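Local coordinates for BolA (Coxiella burnetii, PDB 3TR3), which is of unknown function but belongs to the BolA/IbaG family and is probably stress-induced, at residues 6-9 / 10-14. Numbering follows the deposited sequence.
Sequences TTHD and IKQWI
Asp9 lies flat against Trp13, one helical turn further on: its CB sits over the six-membered ring, 3.6 Å from the centroid and 11° off the ring normal, a close CH-pi contact. With CG turned beside the backbone N (chi1 -71°), the carboxylate runs alongside the indole, the two planes just 6° apart. The backbone bond from Trp13 N to Asp9 O, 2.9 Å, ties the same pair together. The indole also stacks on the ring of His61, while Ile10 is buried against Val5 and Ile66.

Helix 7-17 starts here, with Thr6 at its N-cap forming a capping box with Asp9. Asp9 N donates to Thr6 OG1 at 3.2 Å, and in return Thr6 N gives a hydrogen bond to Asp9 OD2 at 2.9 Å, coming in from above the carboxylate plane. Asn2 ND2 is a further donor to OD2.

The side carrying His8 and Gln12 is the more solvent-exposed one. Gln12 lays CG over a face of the imidazole, toward the rim and 4.0 Å from the centroid of the His8 ring. Its amide, inclined to that ring, brings Gln12 CD to 3.3 Å from His8 NE2. His8 ND1 makes a weak hydrogen bond to Glu27 OE2 of the second subunit.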
# COMPACT_ATOMS: atom_id res chain seq x y z
N THR B 6 2.91 13.32 1.13
CA THR B 6 3.58 12.03 1.25
C THR B 6 2.75 10.93 0.65
O THR B 6 1.59 11.14 0.28
CB THR B 6 3.89 11.63 2.73
OG1 THR B 6 2.66 11.58 3.47
CG2 THR B 6 4.90 12.62 3.37
N THR B 7 3.32 9.74 0.55
CA THR B 7 2.54 8.61 0.07
C THR B 7 1.44 8.22 1.06
O THR B 7 0.41 7.70 0.64
CB THR B 7 3.41 7.39 -0.25
OG1 THR B 7 4.10 6.99 0.94
CG2 THR B 7 4.41 7.72 -1.35
N HIS B 8 1.66 8.45 2.35
CA HIS B 8 0.66 8.11 3.38
C HIS B 8 -0.54 9.10 3.31
O HIS B 8 -1.66 8.75 3.66
CB HIS B 8 1.31 8.13 4.78
CG HIS B 8 0.45 7.57 5.87
ND1 HIS B 8 0.04 6.25 5.89
CD2 HIS B 8 -0.07 8.14 6.99
CE1 HIS B 8 -0.69 6.03 6.98
NE2 HIS B 8 -0.76 7.16 7.66
N ASP B 9 -0.28 10.34 2.90
CA ASP B 9 -1.32 11.28 2.57
C ASP B 9 -2.22 10.71 1.44
O ASP B 9 -3.43 10.66 1.59
CB ASP B 9 -0.73 12.61 2.11
CG ASP B 9 -0.11 13.39 3.24
OD1 ASP B 9 -0.54 13.26 4.41
OD2 ASP B 9 0.84 14.15 2.94
N ILE B 10 -1.61 10.34 0.32
CA ILE B 10 -2.35 9.91 -0.84
C ILE B 10 -3.29 8.78 -0.39
O ILE B 10 -4.48 8.76 -0.77
CB ILE B 10 -1.40 9.35 -1.95
CG1 ILE B 10 -0.40 10.41 -2.45
CG2 ILE B 10 -2.21 8.77 -3.12
CD1 ILE B 10 -1.01 11.64 -3.04
N LYS B 11 -2.77 7.87 0.45
CA LYS B 11 -3.50 6.69 0.88
C LYS B 11 -4.66 7.00 1.83
O LYS B 11 -5.77 6.47 1.65
CB LYS B 11 -2.56 5.66 1.52
CG LYS B 11 -3.23 4.71 2.49
CD LYS B 11 -2.29 3.55 2.85
CE LYS B 11 -2.74 2.86 4.13
NZ LYS B 11 -3.82 1.87 3.93
N GLN B 12 -4.39 7.85 2.83
CA GLN B 12 -5.43 8.28 3.74
C GLN B 12 -6.57 9.09 3.07
O GLN B 12 -7.73 8.87 3.37
CB GLN B 12 -4.82 9.05 4.91
CG GLN B 12 -3.98 8.16 5.83
CD GLN B 12 -3.53 8.87 7.12
OE1 GLN B 12 -3.14 10.05 7.10
NE2 GLN B 12 -3.60 8.15 8.24
N TRP B 13 -6.21 10.03 2.19
CA TRP B 13 -7.16 10.93 1.55
C TRP B 13 -8.13 10.17 0.64
O TRP B 13 -9.33 10.41 0.67
CB TRP B 13 -6.43 12.00 0.74
CG TRP B 13 -5.63 13.00 1.54
CD1 TRP B 13 -5.80 13.33 2.86
CD2 TRP B 13 -4.52 13.80 1.07
NE1 TRP B 13 -4.88 14.28 3.24
CE2 TRP B 13 -4.08 14.59 2.17
CE3 TRP B 13 -3.86 13.92 -0.16
CZ2 TRP B 13 -3.01 15.48 2.07
CZ3 TRP B 13 -2.81 14.82 -0.27
CH2 TRP B 13 -2.39 15.59 0.85
N ILE B 14 -7.60 9.25 -0.16
CA ILE B 14 -8.44 8.47 -1.06
C ILE B 14 -9.35 7.53 -0.28
O ILE B 14 -10.52 7.43 -0.59
CB ILE B 14 -7.61 7.66 -2.05
CG1 ILE B 14 -6.78 8.58 -2.96
CG2 ILE B 14 -8.51 6.76 -2.87
CD1 ILE B 14 -5.78 7.77 -3.86